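Local structure of taurocyamine kinase (Schistosoma mansoni, 4WOD) at residues A[288-293]-A[365-370]; A[374-379]-A[385-390]; A[412-417]-A[555-560]. The protein catalyses the reversible transfer of phosphate between ATP and taurocyamine, using two fused phosphagen kinase repeats in one chain. The protein carries 4 engineered substitutions. All blocks are in the same frame, centred on the assembly; numbering follows the deposited sequence.

Contact 1 of 3, residues A[288-293]-A[365-370]; sequences ASLPNF and PVEPLT
The carboxylate of Glu367 is gripped at both oxygens, OE1 by a salt bridge to Arg414 and OE2 by a hydrogen bond from Tyr418, and the methyl CD1 of Leu290 lies 3.8 Å from Glu367 OE2. Around this group the two halves of the duplicated kinase meet: residues 288-293 belong to the C-terminal catalytic region of the first repeat, whereas 365-370 open the second and lead into helix 369-376. Within the link from helix 285-288 to helix 293-299, Leu290 to Phe293 form a type I beta turn, with Phe293 N bonded to Leu290 O. From this turn Leu290 reaches across with both methyls, CD1 to the carboxylate and CD2 to the backbone of Pro365. Its side chain runs at a slant to that of Glu367, whose chain bends at chi2 (93°), and the acid so placed meets Arg414 and Tyr418. Leu352 of helix 331-355 packs against both residues, so the apolar part of the contact continues into that long helix. At the more exposed margin, Ser289 OG sits 3.7 Å from the ring carbon CG of Pro365, a van der Waals contact; the hydroxyl's own hydrogen bond is with Met286 O. Pro365 O is buried without a polar partner in the model, and Leu290 CD2 lies 3.8 Å from this oxygen.

Contact 2 of 3, residues A[374-379]-A[385-390]; sequences KLLEGA and YTRKYL
Arg387 leans across Leu376 and the turn that follows it, starting with Arg387 CB, 3.8 Å from Leu376 CG. The two side chains run past each other in opposite senses, and Leu376 CD2 reaches back to within 3.7 Å of Arg387 CA. CG of the arginine stands anti to the backbone nitrogen (chi1 177°), and the chain stays extended as far as NE, which carries the charged end along the backbone of 376-379. There Arg387 CD meets Leu376 O at 3.3 Å and also lies close to the carbonyl oxygen of Ala379. NE passes beside Glu377 CA at 3.7 Å. At the tip, NH1 donates a weak, bent hydrogen bond to Ala379 O (2.9 Å, N-H...O angle 130°), while Glu377 O lies over one face of the guanidinium. The positive group thus lies among carbonyl oxygens of the type I turn Leu376 to Ala379, with one weak bond to it; the carboxylate of Glu377 stays too far for a salt bridge. Leu376 CD2 also touches Leu390 CD2 at 3.9 Å and approaches Thr386 CG2, an apolar patch that Ile413 of helix 409-418 extends through Thr386 and Leu390. Such packing of short helices joined by tight turns belongs to the small, helical N-terminal domain of phosphagen kinases, here that of the second repeat.

Contact 3 of 3, residues A[412-417]-A[555-560]; sequences MIRNGA and LRDAGG
Helix 409-418, kinked near Asn415, comes closest to the end of helix 553-558 where Asn415 CA and Ala558 CA stand 4.8 Å apart, and the latter helix closes just beyond in a Schellman motif with Gly559 at positive phi. Between these two side chains it is the CB atoms that meet: Asn415 CB and Ala558 CB lie 4.1 Å apart, and the amide of Asn415 turns elsewhere, its ND2 bonding to Cys424 O. Arg414 makes the polar link. With CG anti to the backbone nitrogen (chi1 -164°) and the chain stretched out to NE, the arginine lays CD 3.2 Å from Asp557 O and then donates from NH1 to the same oxygen at 2.9 Å. That bond is nearly straight at 161°; it lies in the guanidinium plane and meets a lone pair in the plane of the carbonyl, with a C=O...N angle of 116°. Through it the small N-terminal domain of the second repeat is tied to the large catalytic domain, at the last turn of a helix whose carbonyls are otherwise running out of in-helix donors. The other nitrogens of Arg414 are taken up by residues of contact 1, NH2 by Asn292, which fixes the rotation of the guanidinium. The Asp557 carboxylate is within 4.2 Å of Arg414 NH1 at OD1, too far for an ion pair, and is claimed instead by the next-door Arg556. This residue takes it side-on, NE to Asp557 OD1 at 2.8 Å, from above the carboxylate plane, and NH2 to Asp557 OD2 at 3.1 Å on the syn side. Asn419 ND2 gives OD2 a further bond, linking the aspartate back to the chain just past helix 409-418.

How the contacts relate
Arg414 joins contacts 1 and 3, whose centres lie 10 Å apart: its NE is 2.8 Å from Glu367 OE1 and its NH2 2.7 Å from Asn292 OD1, while Pro291 CB packs 3.2 Å from Arg556 O. The boundary between repeats and the boundary between domains thus share one arginine. Helix 369-376 runs from contact 1 to contact 2, about 17 Å between centres, and Leu376 CD1 rests 3.5 Å from Gly416 C of contact 3. Contacts 2 and 3 both lie near the predicted active-site Cys631, whose side chain is about 8 Å from that of Thr386 and about 7 Å from that of Asn415; the bound arginine occupies the first repeat's pocket.

Contact 1 of 3, residues A[288-293]-A[365-370]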
loop_
_atom_site.group_PDB
_atom_site.type_symbol
_atom_site.label_atom_id
_atom_site.label_comp_id
_atom_site.label_asym_id
_atom_site.label_seq_id
_atom_site.Cartn_x
_atom_site.Cartn_y
_atom_site.Cartn_z
ATOM N N ALA A 288 9.293 -8.705 -3.424
ATOM C CA ALA A 288 9.082 -7.340 -3.898
ATOM C C ALA A 288 7.889 -7.250 -4.837
ATOM O O ALA A 288 7.316 -6.166 -5.036
ATOM C CB ALA A 288 10.328 -6.830 -4.600
ATOM N N SER A 289 7.515 -8.388 -5.410
ATOM C CA SER A 289 6.467 -8.428 -6.425
ATOM C C SER A 289 5.088 -8.705 -5.820
ATOM O O SER A 289 4.074 -8.674 -6.525
ATOM C CB SER A 289 6.791 -9.490 -7.477
ATOM O OG SER A 289 6.504 -10.789 -6.983
ATOM N N LEU A 290 5.046 -9.003 -4.526
ATOM C CA LEU A 290 3.766 -9.230 -3.868
ATOM C C LEU A 290 2.997 -7.911 -3.880
ATOM O O LEU A 290 3.606 -6.844 -3.832
ATOM C CB LEU A 290 3.953 -9.758 -2.445
ATOM C CG LEU A 290 4.537 -11.185 -2.407
ATOM C CD1 LEU A 290 4.949 -11.563 -1.017
ATOM C CD2 LEU A 290 3.527 -12.198 -2.959
ATOM N N PRO A 291 1.662 -7.985 -3.993
ATOM C CA PRO A 291 0.873 -6.749 -4.084
ATOM C C PRO A 291 0.997 -5.871 -2.845
ATOM O O PRO A 291 1.034 -4.639 -2.969
ATOM C CB PRO A 291 -0.553 -7.263 -4.256
ATOM C CG PRO A 291 -0.377 -8.572 -4.959
ATOM C CD PRO A 291 0.863 -9.175 -4.331
ATOM N N ASN A 292 1.086 -6.496 -1.675
ATOM C CA ASN A 292 1.235 -5.772 -0.431
ATOM C C ASN A 292 2.660 -5.838 0.160
ATOM O O ASN A 292 2.823 -5.814 1.383
ATOM C CB ASN A 292 0.221 -6.296 0.594
ATOM C CG ASN A 292 0.353 -7.786 0.828
ATOM O OD1 ASN A 292 0.847 -8.513 -0.036
ATOM N ND2 ASN A 292 -0.082 -8.250 2.000
ATOM N N PHE A 293 3.666 -5.918 -0.711
ATOM C CA PHE A 293 5.091 -5.877 -0.330
ATOM C C PHE A 293 5.384 -4.828 0.742
ATOM O O PHE A 293 5.879 -5.151 1.816
ATOM C CB PHE A 293 5.953 -5.615 -1.579
ATOM C CG PHE A 293 7.419 -5.321 -1.293
ATOM C CD1 PHE A 293 8.215 -6.233 -0.615
ATOM C CD2 PHE A 293 8.011 -4.145 -1.763
ATOM C CE1 PHE A 293 9.567 -5.961 -0.379
ATOM C CE2 PHE A 293 9.354 -3.870 -1.537
ATOM C CZ PHE A 293 10.134 -4.780 -0.842
ATOM N N PRO A 365 2.979 -15.057 -7.797
ATOM C CA PRO A 365 3.563 -16.009 -6.845
ATOM C C PRO A 365 2.824 -15.934 -5.500
ATOM O O PRO A 365 2.200 -14.916 -5.209
ATOM C CB PRO A 365 5.022 -15.545 -6.738
ATOM C CG PRO A 365 4.979 -14.106 -7.051
ATOM C CD PRO A 365 3.865 -13.912 -8.054
ATOM N N VAL A 366 2.858 -16.998 -4.705
ATOM C CA VAL A 366 2.122 -16.996 -3.460
ATOM C C VAL A 366 2.951 -17.632 -2.355
ATOM O O VAL A 366 3.749 -18.538 -2.615
ATOM C CB VAL A 366 0.760 -17.728 -3.604
ATOM C CG1 VAL A 366 0.967 -19.234 -3.856
ATOM C CG2 VAL A 366 -0.154 -17.453 -2.386
ATOM N N GLU A 367 2.765 -17.146 -1.131
ATOM C CA GLU A 367 3.413 -17.737 0.044
ATOM C C GLU A 367 2.939 -19.190 0.234
ATOM O O GLU A 367 1.838 -19.560 -0.216
ATOM C CB GLU A 367 3.104 -16.908 1.291
ATOM C CG GLU A 367 3.543 -15.429 1.233
ATOM C CD GLU A 367 2.458 -14.468 0.727
ATOM O OE1 GLU A 367 1.669 -14.841 -0.169
ATOM O OE2 GLU A 367 2.396 -13.328 1.232
ATOM N N PRO A 368 3.761 -20.021 0.898
ATOM C CA PRO A 368 3.306 -21.375 1.235
ATOM C C PRO A 368 1.943 -21.379 1.937
ATOM O O PRO A 368 1.665 -20.505 2.770
ATOM C CB PRO A 368 4.404 -21.884 2.172
ATOM C CG PRO A 368 5.646 -21.215 1.660
ATOM C CD PRO A 368 5.165 -19.803 1.295
ATOM N N LEU A 369 1.100 -22.338 1.566
ATOM C CA LEU A 369 -0.212 -22.502 2.178
ATOM C C LEU A 369 -0.161 -22.494 3.713
ATOM O O LEU A 369 -0.973 -21.835 4.361
ATOM C CB LEU A 369 -0.853 -23.794 1.688
ATOM C CG LEU A 369 -2.196 -24.162 2.310
ATOM C CD1 LEU A 369 -3.220 -23.002 2.152
ATOM C CD2 LEU A 369 -2.704 -25.451 1.686
ATOM N N THR A 370 0.790 -23.212 4.300
ATOM C CA THR A 370 0.832 -23.277 5.768
ATOM C C THR A 370 1.230 -21.950 6.406
ATOM O O THR A 370 0.857 -21.681 7.554
ATOM C CB THR A 370 1.794 -24.361 6.270
ATOM O OG1 THR A 370 3.089 -24.129 5.713
ATOM C CG2 THR A 370 1.291 -25.738 5.857
#

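Contact 2 of 3, residues A[374-379]-A[385-390]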
loop_
_atom_site.group_PDB
_atom_site.type_symbol
_atom_site.label_atom_id
_atom_site.label_comp_id
_atom_site.label_asym_id
_atom_site.label_seq_id
_atom_site.Cartn_x
_atom_site.Cartn_y
_atom_site.Cartn_z
ATOM N N LYS A 374 -1.418 -19.677 8.901
ATOM C CA LYS A 374 -1.087 -19.082 10.200
ATOM C C LYS A 374 -1.609 -17.651 10.264
ATOM O O LYS A 374 -2.243 -17.270 11.246
ATOM C CB LYS A 374 0.421 -19.125 10.465
ATOM C CG LYS A 374 0.990 -20.537 10.530
ATOM C CD LYS A 374 2.344 -20.576 11.235
ATOM C CE LYS A 374 3.477 -20.987 10.280
ATOM N NZ LYS A 374 3.873 -22.421 10.417
ATOM N N LEU A 375 -1.403 -16.866 9.209
ATOM C CA LEU A 375 -1.943 -15.493 9.219
ATOM C C LEU A 375 -3.475 -15.494 9.348
ATOM O O LEU A 375 -4.060 -14.614 10.001
ATOM C CB LEU A 375 -1.511 -14.718 7.968
ATOM C CG LEU A 375 -0.016 -14.424 7.804
ATOM C CD1 LEU A 375 0.281 -13.762 6.463
ATOM C CD2 LEU A 375 0.489 -13.555 8.944
ATOM N N LEU A 376 -4.114 -16.496 8.749
ATOM C CA LEU A 376 -5.570 -16.598 8.740
ATOM C C LEU A 376 -6.143 -16.918 10.125
ATOM O O LEU A 376 -7.335 -16.736 10.368
ATOM C CB LEU A 376 -6.001 -17.654 7.723
ATOM C CG LEU A 376 -7.480 -17.776 7.357
ATOM C CD1 LEU A 376 -8.042 -16.466 6.774
ATOM C CD2 LEU A 376 -7.680 -18.956 6.383
ATOM N N GLU A 377 -5.292 -17.372 11.045
ATOM C CA GLU A 377 -5.748 -17.681 12.400
ATOM C C GLU A 377 -6.371 -16.477 13.108
ATOM O O GLU A 377 -7.127 -16.641 14.060
ATOM C CB GLU A 377 -4.590 -18.237 13.232
ATOM C CG GLU A 377 -4.117 -19.569 12.701
ATOM C CD GLU A 377 -3.237 -20.317 13.676
ATOM O OE1 GLU A 377 -2.931 -19.770 14.760
ATOM O OE2 GLU A 377 -2.840 -21.450 13.340
ATOM N N GLY A 378 -6.071 -15.275 12.624
ATOM C CA GLY A 378 -6.652 -14.064 13.172
ATOM C C GLY A 378 -8.090 -13.839 12.734
ATOM O O GLY A 378 -8.757 -12.919 13.214
ATOM N N ALA A 379 -8.574 -14.665 11.812
ATOM C CA ALA A 379 -9.957 -14.551 11.368
ATOM C C ALA A 379 -10.859 -15.352 12.292
ATOM O O ALA A 379 -10.448 -16.362 12.857
ATOM C CB ALA A 379 -10.107 -15.025 9.929
ATOM N N TYR A 385 -15.696 -17.928 6.365
ATOM C CA TYR A 385 -15.808 -19.187 5.621
ATOM C C TYR A 385 -14.448 -19.721 5.193
ATOM O O TYR A 385 -14.202 -20.931 5.247
ATOM C CB TYR A 385 -16.692 -19.000 4.389
ATOM C CG TYR A 385 -18.121 -18.632 4.711
ATOM C CD1 TYR A 385 -19.080 -19.610 4.906
ATOM C CD2 TYR A 385 -18.507 -17.300 4.810
ATOM C CE1 TYR A 385 -20.396 -19.278 5.191
ATOM C CE2 TYR A 385 -19.818 -16.953 5.101
ATOM C CZ TYR A 385 -20.757 -17.949 5.296
ATOM O OH TYR A 385 -22.058 -17.620 5.582
ATOM N N THR A 386 -13.580 -18.801 4.773
ATOM C CA THR A 386 -12.266 -19.128 4.240
ATOM C C THR A 386 -11.462 -19.955 5.245
ATOM O O THR A 386 -10.800 -20.930 4.878
ATOM C CB THR A 386 -11.484 -17.838 3.869
ATOM O OG1 THR A 386 -12.291 -17.012 2.999
ATOM C CG2 THR A 386 -10.151 -18.169 3.208
ATOM N N ARG A 387 -11.541 -19.563 6.513
ATOM C CA ARG A 387 -10.867 -20.282 7.600
ATOM C C ARG A 387 -11.610 -21.531 8.071
ATOM O O ARG A 387 -11.001 -22.566 8.340
ATOM C CB ARG A 387 -10.659 -19.351 8.796
ATOM C CG ARG A 387 -10.045 -20.062 9.969
ATOM C CD ARG A 387 -9.563 -19.116 11.044
ATOM N NE ARG A 387 -8.756 -19.849 12.011
ATOM C CZ ARG A 387 -8.917 -19.781 13.332
ATOM N NH1 ARG A 387 -9.853 -19.001 13.851
ATOM N NH2 ARG A 387 -8.142 -20.495 14.131
ATOM N N LYS A 388 -12.930 -21.429 8.172
ATOM C CA LYS A 388 -13.741 -22.509 8.724
ATOM C C LYS A 388 -13.527 -23.842 7.994
ATOM O O LYS A 388 -13.514 -24.906 8.619
ATOM C CB LYS A 388 -15.221 -22.111 8.684
ATOM C CG LYS A 388 -16.159 -23.093 9.338
ATOM C CD LYS A 388 -17.573 -22.554 9.292
ATOM C CE LYS A 388 -18.583 -23.595 9.717
ATOM N NZ LYS A 388 -19.958 -23.025 9.666
ATOM N N TYR A 389 -13.335 -23.789 6.673
ATOM C CA TYR A 389 -13.213 -25.027 5.907
ATOM C C TYR A 389 -11.780 -25.350 5.560
ATOM O O TYR A 389 -11.515 -26.339 4.877
ATOM C CB TYR A 389 -14.085 -24.958 4.650
ATOM C CG TYR A 389 -15.533 -24.975 5.061
ATOM C CD1 TYR A 389 -16.172 -26.176 5.362
ATOM C CD2 TYR A 389 -16.240 -23.790 5.227
ATOM C CE1 TYR A 389 -17.490 -26.204 5.789
ATOM C CE2 TYR A 389 -17.555 -23.808 5.642
ATOM C CZ TYR A 389 -18.179 -25.015 5.919
ATOM O OH TYR A 389 -19.484 -25.017 6.347
ATOM N N LEU A 390 -10.853 -24.537 6.057
ATOM C CA LEU A 390 -9.439 -24.831 5.878
ATOM C C LEU A 390 -8.961 -25.741 7.011
ATOM O O LEU A 390 -8.247 -25.297 7.913
ATOM C CB LEU A 390 -8.612 -23.554 5.838
ATOM C CG LEU A 390 -7.202 -23.730 5.271
ATOM C CD1 LEU A 390 -7.256 -23.969 3.771
ATOM C CD2 LEU A 390 -6.340 -22.513 5.584
#

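Contact 3 of 3, residues A[412-417]-A[555-560]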
loop_
_atom_site.group_PDB
_atom_site.type_symbol
_atom_site.label_atom_id
_atom_site.label_comp_id
_atom_site.label_asym_id
_atom_site.label_seq_id
_atom_site.Cartn_x
_atom_site.Cartn_y
_atom_site.Cartn_z
ATOM N N MET A 412 -5.962 -18.678 -3.076
ATOM C CA MET A 412 -7.350 -18.284 -2.889
ATOM C C MET A 412 -7.668 -17.882 -1.440
ATOM O O MET A 412 -8.608 -17.134 -1.208
ATOM C CB MET A 412 -8.298 -19.393 -3.393
ATOM C CG MET A 412 -8.543 -20.579 -2.473
ATOM S SD MET A 412 -9.822 -21.706 -3.171
ATOM C CE MET A 412 -9.263 -21.757 -4.857
ATOM N N ILE A 413 -6.863 -18.306 -0.473
ATOM C CA ILE A 413 -7.088 -17.834 0.897
ATOM C C ILE A 413 -6.271 -16.573 1.242
ATOM O O ILE A 413 -6.479 -15.972 2.302
ATOM C CB ILE A 413 -6.766 -18.929 1.955
ATOM C CG1 ILE A 413 -5.259 -19.192 2.011
ATOM C CG2 ILE A 413 -7.584 -20.216 1.695
ATOM C CD1 ILE A 413 -4.807 -19.828 3.317
ATOM N N ARG A 414 -5.384 -16.152 0.342
ATOM C CA ARG A 414 -4.475 -15.038 0.616
ATOM C C ARG A 414 -5.208 -13.755 1.030
ATOM O O ARG A 414 -4.784 -13.069 1.982
ATOM C CB ARG A 414 -3.583 -14.746 -0.594
ATOM C CG ARG A 414 -2.391 -13.878 -0.244
ATOM C CD ARG A 414 -1.479 -13.568 -1.443
ATOM N NE ARG A 414 -0.225 -12.956 -0.995
ATOM C CZ ARG A 414 -0.068 -11.651 -0.763
ATOM N NH1 ARG A 414 -1.080 -10.804 -0.950
ATOM N NH2 ARG A 414 1.099 -11.189 -0.336
ATOM N N ASN A 415 -6.299 -13.423 0.340
ATOM C CA ASN A 415 -7.009 -12.190 0.702
ATOM C C ASN A 415 -7.488 -12.251 2.160
ATOM O O ASN A 415 -7.432 -11.254 2.887
ATOM C CB ASN A 415 -8.204 -11.907 -0.228
ATOM C CG ASN A 415 -9.289 -12.957 -0.132
ATOM O OD1 ASN A 415 -9.056 -14.121 -0.397
ATOM N ND2 ASN A 415 -10.465 -12.555 0.304
ATOM N N GLY A 416 -7.918 -13.429 2.601
ATOM C CA GLY A 416 -8.357 -13.608 3.976
ATOM C C GLY A 416 -7.205 -13.634 4.964
ATOM O O GLY A 416 -7.282 -13.065 6.062
ATOM N N ALA A 417 -6.130 -14.306 4.582
ATOM C CA ALA A 417 -4.933 -14.345 5.417
ATOM C C ALA A 417 -4.464 -12.934 5.803
ATOM O O ALA A 417 -4.123 -12.675 6.965
ATOM C CB ALA A 417 -3.838 -15.091 4.705
ATOM N N LEU A 555 -9.169 -7.030 -2.582
ATOM C CA LEU A 555 -8.883 -7.332 -3.977
ATOM C C LEU A 555 -7.375 -7.277 -4.233
ATOM O O LEU A 555 -6.823 -8.160 -4.899
ATOM C CB LEU A 555 -9.633 -6.366 -4.913
ATOM C CG LEU A 555 -9.586 -6.699 -6.409
ATOM C CD1 LEU A 555 -9.791 -8.180 -6.645
ATOM C CD2 LEU A 555 -10.621 -5.889 -7.197
ATOM N N ARG A 556 -6.713 -6.257 -3.681
ATOM C CA ARG A 556 -5.275 -6.089 -3.858
ATOM C C ARG A 556 -4.513 -7.351 -3.438
ATOM O O ARG A 556 -3.679 -7.843 -4.169
ATOM C CB ARG A 556 -4.757 -4.888 -3.054
ATOM C CG ARG A 556 -3.273 -4.584 -3.251
ATOM C CD ARG A 556 -2.743 -3.703 -2.108
ATOM N NE ARG A 556 -2.897 -4.388 -0.824
ATOM C CZ ARG A 556 -2.860 -3.794 0.368
ATOM N NH1 ARG A 556 -2.698 -2.480 0.454
ATOM N NH2 ARG A 556 -3.007 -4.515 1.476
ATOM N N ASP A 557 -4.810 -7.863 -2.256
ATOM C CA ASP A 557 -4.032 -8.979 -1.728
ATOM C C ASP A 557 -4.402 -10.327 -2.384
ATOM O O ASP A 557 -3.644 -11.304 -2.294
ATOM C CB ASP A 557 -4.193 -9.023 -0.214
ATOM C CG ASP A 557 -3.614 -7.783 0.461
ATOM O OD1 ASP A 557 -2.812 -7.091 -0.190
ATOM O OD2 ASP A 557 -3.966 -7.492 1.627
ATOM N N ALA A 558 -5.549 -10.368 -3.063
ATOM C CA ALA A 558 -5.869 -11.476 -3.956
ATOM C C ALA A 558 -5.112 -11.369 -5.281
ATOM O O ALA A 558 -5.062 -12.325 -6.048
ATOM C CB ALA A 558 -7.362 -11.525 -4.217
ATOM N N GLY A 559 -4.546 -10.196 -5.556
ATOM C CA GLY A 559 -3.724 -10.004 -6.737
ATOM C C GLY A 559 -4.435 -9.251 -7.851
ATOM O O GLY A 559 -3.934 -9.161 -8.969
ATOM N N GLY A 560 -5.606 -8.702 -7.547
ATOM C CA GLY A 560 -6.467 -8.119 -8.563
ATOM C C GLY A 560 -6.025 -6.777 -9.135
ATOM O O GLY A 560 -6.663 -6.267 -10.058
#